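Local atomic coordinates of phenylalanine hydroxylase (Colwellia psychrerythraea, PDB entry 2V27), a protein that probably hydroxylates L-phenylalanine to L-tyrosine, consuming molecular oxygen and tetrahydrobiopterin at an iron centre as the first step of phenylalanine breakdown. Residues D65-V70 against W77-V82; F92-L95 against F100-A103; I166-L171 against I219-Y224; L177-G182 against G189-A194; F205-V210 against M245-Q250. One frame throughout, in Å; residues are numbered along the deposited sequence.

How the contacts relate
Contacts 1 and 2 share the parallel pair of strands 78-82 and 99-103; their centres lie 11 Å apart, the backbone of Tyr-80 bonds to Phe-100 and Val-102, and both reach one sulfate ion. Contacts 3 and 4, with centres 8 Å apart, share the mixed sheet, contact 4 lying inside the chain loop that contact 3 closes. The iron sits between these two groups: contact 3 supplies its ligand Glu-167, while from contact 2 the side chain of Phe-100 comes within about 6 Å of the metal. Contact 5 lies away from the iron site, its centre 17 Å from that of contact 3 and 32 Å from that of contact 1.

Contact 1 of 5, residues D65-V70 against W77-V82; sequences DEVSKV and WECYPV. With SO4 (sulfate ion), chain F.
Ser-68 is where helix 64-75 grips strand 78-82, which runs back along it at 146° (axes of the local segments) and pairs in parallel with strand 99-103. From CB outward, the serine meets the strand atom by atom. Ser-68 CB rests 3.9 Å from Cys-79 N and 4.0 Å from Glu-78 CB. OG, turned anti to the carbonyl carbon (chi1 -65°), goes to the strand backbone: Cys-79 N donates to Ser-68 OG at 2.8 Å, with an N-H...O angle of 156°. A water sits 2.6 Å from the same Ser-68 OG and donates to Cys-79 O at 3.2 Å. Within its own helix, OG also makes a weak hydrogen bond to Leu-64 O. Beside this polar spot the contact turns greasy: Cys-79 SG packs on Val-67 CG1 at 3.7 Å, with Cys-128 of helix 120-131 against both residues. Tyr-80 turns away from the helix and donates OH to O1 of a sulfate ion, probably from the crystallisation liquor, at 2.7 Å. Ser-68 and Cys-79 are buried, so one hydroxyl serves both polar backbone groups of the cysteine, N directly and O through water, next to an apolar sulfur-methyl contact.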
# COMPACT_ATOMS: atom_id res chain seq x y z
N ASP B 65 -16.73 28.87 -12.77
CA ASP B 65 -16.59 30.34 -12.82
C ASP B 65 -16.63 31.02 -11.47
O ASP B 65 -15.97 32.06 -11.26
CB ASP B 65 -17.68 30.97 -13.70
CG ASP B 65 -17.40 30.79 -15.16
OD2 ASP B 65 -18.20 31.35 -15.97
N GLU B 66 -17.36 30.43 -10.53
CA GLU B 66 -17.44 31.04 -9.20
C GLU B 66 -16.14 30.90 -8.41
O GLU B 66 -15.83 31.73 -7.52
CB GLU B 66 -18.65 30.54 -8.42
CG GLU B 66 -20.00 31.05 -9.11
CD GLU B 66 -19.94 32.53 -9.64
OE1 GLU B 66 -19.88 32.77 -10.89
OE2 GLU B 66 -19.98 33.47 -8.81
N VAL B 67 -15.37 29.87 -8.77
CA VAL B 67 -14.06 29.73 -8.17
C VAL B 67 -13.02 30.54 -8.96
O VAL B 67 -12.22 31.28 -8.37
CB VAL B 67 -13.68 28.24 -8.07
CG1 VAL B 67 -12.35 28.13 -7.43
CG2 VAL B 67 -14.74 27.46 -7.29
N SER B 68 -13.06 30.41 -10.30
CA SER B 68 -12.14 31.15 -11.19
C SER B 68 -12.18 32.64 -10.95
O SER B 68 -11.14 33.29 -10.91
CB SER B 68 -12.44 30.85 -12.68
OG SER B 68 -12.18 29.48 -12.99
N LYS B 69 -13.39 33.20 -10.76
CA LYS B 69 -13.47 34.66 -10.54
C LYS B 69 -12.67 35.14 -9.36
O LYS B 69 -12.12 36.24 -9.38
CB LYS B 69 -14.92 35.16 -10.45
CG LYS B 69 -15.60 34.98 -9.10
CD LYS B 69 -17.07 35.40 -9.23
CE LYS B 69 -17.68 35.73 -7.87
NZ LYS B 69 -19.15 35.92 -8.15
N VAL B 70 -12.55 34.29 -8.34
CA VAL B 70 -11.78 34.65 -7.13
C VAL B 70 -10.29 34.36 -7.32
O VAL B 70 -9.43 35.13 -6.91
CB VAL B 70 -12.29 33.86 -5.87
CG1 VAL B 70 -11.45 34.20 -4.64
CG2 VAL B 70 -13.84 34.11 -5.66
N TRP B 77 -5.01 33.26 -11.51
CA TRP B 77 -5.30 31.88 -11.90
C TRP B 77 -6.75 31.67 -12.31
O TRP B 77 -7.61 32.54 -12.04
CB TRP B 77 -4.96 30.92 -10.75
CG TRP B 77 -3.47 30.60 -10.81
CD1 TRP B 77 -2.38 31.41 -10.43
CD2 TRP B 77 -2.90 29.36 -11.27
NE1 TRP B 77 -1.18 30.74 -10.69
CE2 TRP B 77 -1.48 29.49 -11.19
CE3 TRP B 77 -3.44 28.17 -11.82
CZ2 TRP B 77 -0.60 28.45 -11.58
CZ3 TRP B 77 -2.57 27.13 -12.22
CH2 TRP B 77 -1.15 27.29 -12.09
N GLU B 78 -7.05 30.54 -12.96
CA GLU B 78 -8.44 30.12 -13.22
C GLU B 78 -8.50 28.59 -13.13
O GLU B 78 -7.42 27.90 -13.25
CB GLU B 78 -8.91 30.52 -14.62
CG GLU B 78 -8.03 29.95 -15.76
CD GLU B 78 -8.30 30.62 -17.09
OE1 GLU B 78 -9.01 30.00 -17.89
OE2 GLU B 78 -7.75 31.73 -17.32
N CYS B 79 -9.72 28.06 -12.95
CA CYS B 79 -9.96 26.63 -13.04
C CYS B 79 -10.23 26.34 -14.49
O CYS B 79 -10.93 27.12 -15.17
CB CYS B 79 -11.22 26.22 -12.28
SG CYS B 79 -11.10 26.46 -10.49
N TYR B 80 -9.74 25.22 -14.97
CA TYR B 80 -9.83 24.90 -16.39
C TYR B 80 -10.46 23.54 -16.49
O TYR B 80 -9.86 22.54 -16.07
CB TYR B 80 -8.43 24.92 -16.98
CG TYR B 80 -8.31 24.65 -18.46
CD1 TYR B 80 -8.17 25.72 -19.35
CD2 TYR B 80 -8.29 23.36 -18.95
CE1 TYR B 80 -8.02 25.49 -20.71
CE2 TYR B 80 -8.16 23.13 -20.32
CZ TYR B 80 -8.02 24.22 -21.17
OH TYR B 80 -7.89 24.01 -22.52
N PRO B 81 -11.70 23.46 -16.99
CA PRO B 81 -12.40 22.15 -17.10
C PRO B 81 -11.76 21.18 -18.09
O PRO B 81 -11.39 21.57 -19.20
CB PRO B 81 -13.80 22.56 -17.56
CG PRO B 81 -13.54 23.81 -18.32
CD PRO B 81 -12.54 24.56 -17.49
N VAL B 82 -11.62 19.93 -17.66
CA VAL B 82 -11.10 18.85 -18.50
C VAL B 82 -12.11 17.70 -18.40
O VAL B 82 -12.45 17.28 -17.30
CB VAL B 82 -9.62 18.45 -18.17
CG1 VAL B 82 -8.67 19.60 -18.56
CG2 VAL B 82 -9.42 18.06 -16.70
S SO4 F . -6.76 27.30 -24.04
O1 SO4 F . -6.37 25.89 -23.73
O2 SO4 F . -7.95 27.20 -24.91
O3 SO4 F . -7.05 28.09 -22.84
O4 SO4 F . -5.59 27.92 -24.77
O HOH W 1 -13.73 28.57 -14.88

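Contact 2 of 5, residues F92-L95 against F100-A103; sequences FRLL and FPVA. With SO4 (sulfate ion), chain F.
Pro-101 is the bump here, and two leucines of helix 88-96 make the hollow that takes it. Leu-94 crosses the ring obliquely, with Leu-94 CD1 3.8 Å from Pro-101 CG, and its own CB flanks that same ring carbon. Leu-95 comes in nearly at a right angle and sets its CD1 3.7 Å from Pro-101 CD; it is modelled in two conformers, so this half of the fit is less certain. In the same conformer Leu-95 CD1 lies 4.3 Å from Phe-100 CD1. The other methyl of Leu-94, CD2, lies 3.5 Å above the guanidinium plane of Arg-93, toward its rim. Arg-93 reaches that place because its chain bends twice (chi2 -91°, chi3 -70°), presenting an edge to the sulfate, with NH1 donating to sulfate O1 at 2.9 Å and NH2 to the same oxygen at 3.2 Å. A methionine in its place would probably leave the sulfate without these donors, and Glu-90 and Glu-97 without their salt-bridge partner. Helix 88-96 is the connection of a beta-alpha-beta crossover between parallel strands 78-82 and 99-103; Tyr-80 flanks Leu-94, while Trp-77, and Tyr-162 of helix 152-167, flank Leu-95, and from the strand the Phe-100 ring meets that of the iron ligand His-127 on helix 120-131.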
# COMPACT_ATOMS: atom_id res chain seq x y z
N PHE B 92 1.58 20.51 -17.96
CA PHE B 92 2.59 21.55 -17.81
C PHE B 92 2.18 22.86 -18.54
O PHE B 92 2.30 23.97 -18.00
CB PHE B 92 3.99 21.10 -18.27
CG PHE B 92 4.59 20.06 -17.38
CD1 PHE B 92 4.77 18.78 -17.83
CD2 PHE B 92 5.03 20.41 -16.12
CE1 PHE B 92 5.34 17.80 -16.99
CE2 PHE B 92 5.63 19.42 -15.26
CZ PHE B 92 5.75 18.14 -15.71
N ARG B 93 1.71 22.73 -19.78
CA ARG B 93 1.29 23.91 -20.54
C ARG B 93 0.19 24.67 -19.79
O ARG B 93 0.29 25.94 -19.62
CB ARG B 93 0.80 23.47 -21.91
CG ARG B 93 0.57 24.64 -22.90
CD ARG B 93 -0.88 25.16 -22.84
NE ARG B 93 -1.87 24.23 -23.39
CZ ARG B 93 -3.14 24.56 -23.59
NH1 ARG B 93 -3.52 25.79 -23.29
NH2 ARG B 93 -4.02 23.69 -24.09
N LEU B 94 -0.83 23.95 -19.33
CA LEU B 94 -1.91 24.64 -18.57
C LEU B 94 -1.38 25.35 -17.33
O LEU B 94 -1.68 26.55 -17.13
CB LEU B 94 -3.10 23.74 -18.28
CG LEU B 94 -3.77 23.25 -19.58
CD1 LEU B 94 -4.65 22.05 -19.18
CD2 LEU B 94 -4.63 24.38 -20.23
N LEU B 95 -0.62 24.66 -16.49
CA LEU B 95 -0.08 25.36 -15.29
C LEU B 95 0.77 26.56 -15.67
O LEU B 95 0.75 27.60 -14.97
CB LEU B 95 0.70 24.44 -14.35
CG LEU B 95 -0.11 23.78 -13.25
CD1 LEU B 95 -1.14 22.80 -13.80
CD2 LEU B 95 0.91 23.09 -12.29
N PHE B 100 -5.53 25.85 -13.93
CA PHE B 100 -5.47 24.61 -13.12
C PHE B 100 -6.52 23.61 -13.60
O PHE B 100 -7.70 23.87 -13.50
CB PHE B 100 -5.69 24.93 -11.64
CG PHE B 100 -5.21 23.82 -10.72
CD1 PHE B 100 -3.86 23.59 -10.57
CD2 PHE B 100 -6.11 22.99 -10.08
CE1 PHE B 100 -3.35 22.54 -9.74
CE2 PHE B 100 -5.63 21.91 -9.25
CZ PHE B 100 -4.25 21.70 -9.11
N PRO B 101 -6.08 22.47 -14.13
CA PRO B 101 -7.04 21.55 -14.72
C PRO B 101 -7.96 20.91 -13.65
O PRO B 101 -7.46 20.46 -12.60
CB PRO B 101 -6.15 20.49 -15.40
CG PRO B 101 -4.73 21.08 -15.47
CD PRO B 101 -4.68 21.99 -14.24
N VAL B 102 -9.27 20.91 -13.87
CA VAL B 102 -10.23 20.32 -12.91
C VAL B 102 -11.11 19.35 -13.70
O VAL B 102 -11.79 19.76 -14.66
CB VAL B 102 -11.13 21.42 -12.26
CG1 VAL B 102 -12.25 20.82 -11.32
CG2 VAL B 102 -10.28 22.54 -11.46
N ALA B 103 -11.09 18.07 -13.30
CA ALA B 103 -11.91 17.08 -13.99
C ALA B 103 -13.38 17.33 -13.60
O ALA B 103 -13.70 17.59 -12.45
CB ALA B 103 -11.50 15.68 -13.56
S SO4 F . -6.76 27.30 -24.04
O1 SO4 F . -6.37 25.89 -23.73
O2 SO4 F . -7.95 27.20 -24.91
O3 SO4 F . -7.05 28.09 -22.84
O4 SO4 F . -5.59 27.92 -24.77

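Contact 3 of 5, residues I166-L171 against I219-Y224; sequences IEFGLL and IMQPIY. With FE (Fe (III) ion), chain E.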
# COMPACT_ATOMS: atom_id res chain seq x y z
N ILE B 166 2.94 20.01 -3.64
CA ILE B 166 1.53 20.28 -3.91
C ILE B 166 0.58 19.16 -3.47
O ILE B 166 -0.55 19.48 -3.03
CB ILE B 166 1.39 20.62 -5.43
CG1 ILE B 166 2.06 22.02 -5.65
CG2 ILE B 166 -0.12 20.62 -5.90
CD1 ILE B 166 2.22 22.41 -7.06
N GLU B 167 0.98 17.88 -3.63
CA GLU B 167 0.06 16.82 -3.24
C GLU B 167 0.17 16.45 -1.73
O GLU B 167 -0.87 16.36 -1.05
CB GLU B 167 0.14 15.58 -4.16
CG GLU B 167 -0.17 15.96 -5.59
CD GLU B 167 -1.68 16.31 -5.80
OE1 GLU B 167 -2.00 16.80 -6.91
OE2 GLU B 167 -2.54 16.07 -4.92
N PHE B 168 1.38 16.21 -1.23
CA PHE B 168 1.56 15.69 0.14
C PHE B 168 2.41 16.53 1.08
O PHE B 168 2.92 16.05 2.09
CB PHE B 168 2.05 14.21 0.08
CG PHE B 168 0.94 13.28 -0.33
CD1 PHE B 168 0.66 13.07 -1.67
CD2 PHE B 168 0.08 12.74 0.63
CE1 PHE B 168 -0.46 12.32 -2.07
CE2 PHE B 168 -1.03 11.99 0.25
CZ PHE B 168 -1.29 11.78 -1.12
N GLY B 169 2.55 17.81 0.75
CA GLY B 169 3.35 18.71 1.59
C GLY B 169 2.79 18.96 2.98
O GLY B 169 1.59 19.11 3.16
N LEU B 170 3.71 18.99 3.93
CA LEU B 170 3.39 19.35 5.29
C LEU B 170 4.18 20.57 5.72
O LEU B 170 5.18 20.95 5.08
CB LEU B 170 3.73 18.20 6.26
CG LEU B 170 3.09 16.83 5.96
CD1 LEU B 170 3.49 15.83 7.07
CD2 LEU B 170 1.56 16.96 5.90
N LEU B 171 3.72 21.18 6.81
CA LEU B 171 4.51 22.27 7.46
C LEU B 171 4.88 21.88 8.89
O LEU B 171 4.04 21.33 9.63
CB LEU B 171 3.76 23.60 7.53
CG LEU B 171 3.08 24.16 6.28
CD1 LEU B 171 2.44 25.50 6.68
CD2 LEU B 171 4.11 24.36 5.22
N ILE B 219 -0.13 3.59 -1.93
CA ILE B 219 0.23 3.14 -0.56
C ILE B 219 0.18 4.29 0.46
O ILE B 219 0.17 5.47 0.08
CB ILE B 219 1.63 2.44 -0.45
CG1 ILE B 219 2.74 3.47 -0.75
CG2 ILE B 219 1.72 1.25 -1.38
CD1 ILE B 219 4.14 2.89 -0.49
N MET B 220 0.10 3.97 1.77
CA MET B 220 0.24 4.99 2.79
C MET B 220 1.72 5.44 2.71
O MET B 220 2.65 4.65 2.72
CB MET B 220 -0.10 4.42 4.14
CG MET B 220 -1.54 3.85 4.22
SD MET B 220 -2.82 5.00 3.64
CE MET B 220 -2.72 6.28 4.93
N GLN B 221 1.90 6.75 2.58
CA GLN B 221 3.21 7.31 2.35
C GLN B 221 4.17 7.07 3.55
O GLN B 221 3.90 7.47 4.69
CB GLN B 221 3.07 8.81 2.03
CG GLN B 221 2.29 9.04 0.68
CD GLN B 221 2.94 8.28 -0.44
OE1 GLN B 221 4.06 8.61 -0.85
NE2 GLN B 221 2.23 7.30 -0.95
N PRO B 222 5.33 6.43 3.29
CA PRO B 222 6.31 6.24 4.36
C PRO B 222 7.11 7.48 4.71
O PRO B 222 7.67 7.55 5.83
CB PRO B 222 7.22 5.12 3.83
CG PRO B 222 7.02 5.11 2.35
CD PRO B 222 5.70 5.76 2.02
N ILE B 223 7.08 8.49 3.84
CA ILE B 223 7.92 9.67 4.01
C ILE B 223 7.13 10.92 3.58
O ILE B 223 6.50 10.92 2.53
CB ILE B 223 9.17 9.61 3.09
CG1 ILE B 223 10.07 8.46 3.48
CG2 ILE B 223 9.93 10.93 3.17
CD1 ILE B 223 11.13 8.16 2.41
N TYR B 224 7.22 11.97 4.42
CA TYR B 224 6.70 13.32 4.07
C TYR B 224 7.83 14.31 4.19
O TYR B 224 8.78 14.10 5.02
CB TYR B 224 5.60 13.75 5.07
CG TYR B 224 4.32 12.95 4.93
CD1 TYR B 224 4.24 11.65 5.39
CD2 TYR B 224 3.21 13.47 4.23
CE1 TYR B 224 3.07 10.87 5.20
CE2 TYR B 224 2.02 12.74 4.09
CZ TYR B 224 1.98 11.43 4.58
OH TYR B 224 0.89 10.60 4.46
FE FE E . -4.05 16.88 -6.43
O HOH W 2 -3.99 14.93 -7.56
O HOH W 3 -4.64 17.51 -8.34
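Phe-168 and Tyr-224 both swing their rings anti to the carbonyl carbon (chi1 -74° and -70°), and this brings them together at an oblique angle, Phe-168 CD2 4.0 Å from Tyr-224 CE2. The tyrosine carbon stands at the edge of the phenylalanine ring, while one face of the Phe-168 ring takes Gln-221 CG, 4.3 Å from Phe-168 CD2. The edge of the tyrosine ring also meets the backbone, with Tyr-224 CD2 3.4 Å from Phe-168 O. Leu-170 completes the packing, its CD1 against Tyr-224 CB at 3.6 Å and nearly as close to the root of the ring. Helix 152-167 ends just here: Phe-168 is the first residue to leave helical geometry, and strand 170-173 follows, parallel to strand 223-227 in the mixed sheet. The last helical residue, Glu-167, is the carboxylate of the facial triad of this hydroxylase family, whose two histidines are His-122 and His-127. Its carboxylate is bidentate, Glu-167 OE1 at 2.1 Å and OE2 at 2.3 Å from the iron, and two waters complete the coordination. Were Tyr-224 replaced by a leucine, the edge of the Phe-168 ring would probably lose its aromatic neighbour, and the gap could let that ring, next to the iron ligand, shift. Gln-221 is held by its amide: NE2 donates to Ile-219 O at 2.9 Å from above the carbonyl plane, and to Arg-216 O as well, while OE1 accepts from Trp-163 NE1, whose ring also meets that of Phe-168.

Contact 4 of 5, residues L177-G182 against G189-A194; sequences LRIYGG and GETDYA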
# COMPACT_ATOMS: atom_id res chain seq x y z
N LEU B 177 2.44 20.47 13.69
CA LEU B 177 2.40 20.02 12.29
C LEU B 177 1.13 20.50 11.60
O LEU B 177 0.02 20.38 12.16
CB LEU B 177 2.46 18.49 12.26
CG LEU B 177 2.88 17.77 10.99
CD1 LEU B 177 4.36 18.02 10.70
CD2 LEU B 177 2.60 16.25 11.15
N ARG B 178 1.30 21.01 10.37
CA ARG B 178 0.15 21.45 9.56
C ARG B 178 0.30 20.86 8.17
O ARG B 178 1.34 20.26 7.79
CB ARG B 178 0.03 22.99 9.52
CG ARG B 178 -0.21 23.69 10.91
CD ARG B 178 -1.58 23.35 11.47
NE ARG B 178 -1.88 24.16 12.64
CZ ARG B 178 -1.56 23.77 13.88
NH1 ARG B 178 -0.96 22.59 14.04
NH2 ARG B 178 -1.86 24.55 14.94
N ILE B 179 -0.73 21.09 7.38
CA ILE B 179 -0.86 20.50 6.04
C ILE B 179 -1.04 21.54 4.93
O ILE B 179 -1.87 22.44 5.08
CB ILE B 179 -2.13 19.60 5.95
CG1 ILE B 179 -2.12 18.54 7.07
CG2 ILE B 179 -2.19 18.89 4.58
CD1 ILE B 179 -3.52 18.04 7.40
N TYR B 180 -0.26 21.41 3.86
CA TYR B 180 -0.57 22.22 2.68
C TYR B 180 -0.85 21.40 1.41
O TYR B 180 -1.42 21.93 0.45
CB TYR B 180 0.46 23.37 2.42
CG TYR B 180 1.78 22.95 1.83
CD1 TYR B 180 1.98 23.02 0.44
CD2 TYR B 180 2.81 22.41 2.64
CE1 TYR B 180 3.19 22.62 -0.11
CE2 TYR B 180 4.04 22.02 2.10
CZ TYR B 180 4.23 22.12 0.73
OH TYR B 180 5.40 21.70 0.10
N GLY B 181 -0.48 20.11 1.44
CA GLY B 181 -0.70 19.23 0.27
C GLY B 181 -2.18 18.87 0.04
O GLY B 181 -2.89 18.40 0.96
N GLY B 182 -2.65 19.06 -1.22
CA GLY B 182 -4.08 18.87 -1.52
C GLY B 182 -4.59 17.43 -1.43
O GLY B 182 -5.77 17.17 -1.09
N GLY B 189 -8.92 10.21 5.61
CA GLY B 189 -7.92 9.11 5.88
C GLY B 189 -6.48 9.63 5.75
O GLY B 189 -5.64 9.38 6.64
N GLU B 190 -6.22 10.42 4.71
CA GLU B 190 -4.89 11.02 4.57
C GLU B 190 -4.55 12.04 5.64
O GLU B 190 -3.39 12.11 6.08
CB GLU B 190 -4.75 11.68 3.20
CG GLU B 190 -4.90 10.78 1.99
CD GLU B 190 -3.80 9.70 1.84
OE1 GLU B 190 -2.83 9.73 2.60
OE2 GLU B 190 -4.00 8.83 0.95
N THR B 191 -5.54 12.83 6.06
CA THR B 191 -5.29 13.84 7.10
C THR B 191 -4.93 13.16 8.44
O THR B 191 -3.99 13.58 9.13
CB THR B 191 -6.53 14.74 7.25
OG1 THR B 191 -6.58 15.59 6.12
CG2 THR B 191 -6.42 15.61 8.50
N ASP B 192 -5.70 12.14 8.80
CA ASP B 192 -5.46 11.49 10.11
C ASP B 192 -4.06 10.87 10.08
O ASP B 192 -3.30 11.03 11.03
CB ASP B 192 -6.49 10.40 10.32
CG ASP B 192 -6.34 9.68 11.68
OD1 ASP B 192 -6.60 8.47 11.70
OD2 ASP B 192 -6.07 10.31 12.70
N TYR B 193 -3.70 10.20 9.01
CA TYR B 193 -2.44 9.46 8.95
C TYR B 193 -1.27 10.46 8.96
O TYR B 193 -0.31 10.31 9.73
CB TYR B 193 -2.44 8.60 7.69
CG TYR B 193 -1.15 7.89 7.40
CD1 TYR B 193 -0.86 6.58 7.91
CD2 TYR B 193 -0.23 8.47 6.52
CE1 TYR B 193 0.35 5.93 7.57
CE2 TYR B 193 0.96 7.84 6.18
CZ TYR B 193 1.25 6.57 6.71
OH TYR B 193 2.43 5.93 6.34
N ALA B 194 -1.36 11.51 8.15
CA ALA B 194 -0.30 12.52 8.06
C ALA B 194 -0.09 13.23 9.40
O ALA B 194 1.06 13.51 9.74
CB ALA B 194 -0.61 13.55 6.94
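Ile-179 and Thr-191 join a strand to a helix: strand 176-179, an edge strand of the chain's mixed sheet, packs side chain first against helix 188-196, which returns after a short turn of helix at 182-185. The better buried half of the contact is a meeting of methyls. Ile-179 CD1 lies 3.9 Å from Thr-191 CG2, the two side chains crossing at about a right angle, and Val-184, Leu-185 and Met-195 press on the isoleucine around them. With OG1 beside the backbone N (chi1 -73°), CG2 of Thr-191 is left to face the strand, while the hydroxyl is employed in its own neighbourhood, bonded to Val-184 O and Ser-187 O. Even so the backbones stay well apart, with 8.1 Å between Ile-179 CA and Thr-191 CA. The Ala-194 methyl lies farther off, its CB 5.2 Å from Ile-179 CG1. Toward the partly exposed end, at Leu-177, the contact is slighter and less certain, since this residue is modelled in two conformers. In one of them Leu-177 CD2 lies 3.4 Å from Ala-194 O, a carbonyl oxygen that also accepts from Arg-202 NH2.

Contact 5 of 5, residues F205-V210 against M245-Q250; sequences FDILDV and MELVAQ
Leu-208 and Leu-247 are the nearest CA pair of the two segments, 6.6 Å apart, with short helix 207-211 starting just where it meets the long helix 241-254. Leu-208 does most of the touching. Its CG stands anti to the backbone N (chi1 -176°), carrying both methyls out over the long helix: Leu-208 CD1 comes to Leu-247 O at 4.0 Å, and Leu-208 CD2 lies against the side-chain amide of Gln-250, 3.6 Å from NE2 and 3.7 Å from CD. The glutamine, fully extended, crosses the leucine at about a right angle and lays its amide along the methyls. Next to it Ile-207 CG2 meets Leu-247 CD1 at 4.0 Å, again nearly perpendicular, with Ile-236 also touching the isoleucine. Asp-206 fixes the start of the short helix as its N-cap: OD1 accepts from Asp-209 N at 3.0 Å, almost straight at 168°, through the lone pair away from the other oxygen. Asp-209 in turn holds His-257 through OD1. No hydrogen bond joins the two segments, so the pairing at this surface patch, away from the iron site, rests on methyl packing, while Gln-250 contributes its CG and amide as a cover over Leu-208.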
# COMPACT_ATOMS: atom_id res chain seq x y z
N PHE B 205 12.17 19.68 4.50
CA PHE B 205 12.27 19.77 3.05
C PHE B 205 13.74 20.00 2.60
O PHE B 205 14.42 20.90 3.15
CB PHE B 205 11.38 20.89 2.51
CG PHE B 205 11.39 20.97 1.03
CD1 PHE B 205 10.47 20.22 0.21
CD2 PHE B 205 12.34 21.78 0.41
CE1 PHE B 205 10.53 20.30 -1.20
CE2 PHE B 205 12.39 21.85 -0.97
CZ PHE B 205 11.47 21.08 -1.78
N ASP B 206 14.20 19.25 1.60
CA ASP B 206 15.46 19.51 0.95
C ASP B 206 15.25 19.01 -0.47
O ASP B 206 14.85 17.85 -0.72
CB ASP B 206 16.58 18.74 1.64
CG ASP B 206 17.91 18.86 0.91
OD1 ASP B 206 18.15 18.16 -0.09
OD2 ASP B 206 18.71 19.70 1.33
N ILE B 207 15.50 19.89 -1.43
CA ILE B 207 15.08 19.59 -2.79
C ILE B 207 15.82 18.37 -3.34
O ILE B 207 15.26 17.57 -4.10
CB ILE B 207 15.21 20.85 -3.71
CG1 ILE B 207 14.61 20.52 -5.08
CG2 ILE B 207 16.65 21.38 -3.76
CD1 ILE B 207 13.93 21.77 -5.80
N LEU B 208 17.12 18.26 -3.04
CA LEU B 208 17.86 17.08 -3.52
C LEU B 208 17.31 15.78 -2.89
O LEU B 208 17.07 14.81 -3.64
CB LEU B 208 19.40 17.26 -3.28
CG LEU B 208 20.22 16.12 -3.84
CD1 LEU B 208 20.09 16.01 -5.37
CD2 LEU B 208 21.67 16.51 -3.47
N ASP B 209 17.07 15.77 -1.58
CA ASP B 209 16.45 14.59 -0.94
C ASP B 209 15.12 14.23 -1.66
O ASP B 209 14.86 13.06 -2.00
CB ASP B 209 16.15 14.82 0.55
CG ASP B 209 17.30 14.57 1.40
OD1 ASP B 209 18.09 13.64 1.08
OD2 ASP B 209 17.37 15.30 2.41
N VAL B 210 14.31 15.28 -1.92
CA VAL B 210 12.97 15.07 -2.51
C VAL B 210 13.13 14.48 -3.90
O VAL B 210 12.51 13.46 -4.20
CB VAL B 210 12.19 16.40 -2.59
CG1 VAL B 210 10.94 16.29 -3.57
CG2 VAL B 210 11.77 16.84 -1.25
N MET B 245 17.09 21.65 -13.61
CA MET B 245 17.61 20.51 -14.36
C MET B 245 19.03 20.13 -13.88
O MET B 245 19.36 18.93 -13.87
CB MET B 245 17.56 20.74 -15.88
CG MET B 245 16.13 20.90 -16.43
SD MET B 245 14.93 19.75 -15.69
CE MET B 245 13.41 20.51 -16.34
N GLU B 246 19.79 21.12 -13.41
CA GLU B 246 21.08 20.81 -12.74
C GLU B 246 20.85 19.93 -11.48
O GLU B 246 21.57 18.97 -11.25
CB GLU B 246 21.83 22.07 -12.32
CG GLU B 246 22.58 22.74 -13.44
CD GLU B 246 23.33 23.97 -12.97
OE1 GLU B 246 23.39 24.26 -11.74
OE2 GLU B 246 23.87 24.66 -13.87
N LEU B 247 19.82 20.25 -10.71
CA LEU B 247 19.48 19.48 -9.50
C LEU B 247 19.04 18.05 -9.86
O LEU B 247 19.40 17.06 -9.20
CB LEU B 247 18.39 20.23 -8.73
CG LEU B 247 18.91 21.46 -7.98
CD1 LEU B 247 17.85 22.47 -7.45
CD2 LEU B 247 19.83 21.06 -6.80
N VAL B 248 18.27 17.91 -10.95
CA VAL B 248 17.88 16.61 -11.46
C VAL B 248 19.10 15.75 -11.85
O VAL B 248 19.22 14.60 -11.46
CB VAL B 248 16.86 16.71 -12.64
CG1 VAL B 248 16.65 15.38 -13.31
CG2 VAL B 248 15.52 17.28 -12.12
N ALA B 249 20.01 16.35 -12.64
CA ALA B 249 21.28 15.71 -12.96
C ALA B 249 22.11 15.32 -11.71
O ALA B 249 22.65 14.21 -11.68
CB ALA B 249 22.11 16.62 -13.90
N GLN B 250 22.13 16.17 -10.70
CA GLN B 250 22.85 15.81 -9.46
C GLN B 250 22.17 14.60 -8.78
O GLN B 250 22.83 13.67 -8.33
CB GLN B 250 22.83 17.00 -8.53
CG GLN B 250 23.65 16.73 -7.33
CD GLN B 250 23.59 17.84 -6.34
OE1 GLN B 250 22.82 18.81 -6.51
NE2 GLN B 250 24.45 17.78 -5.35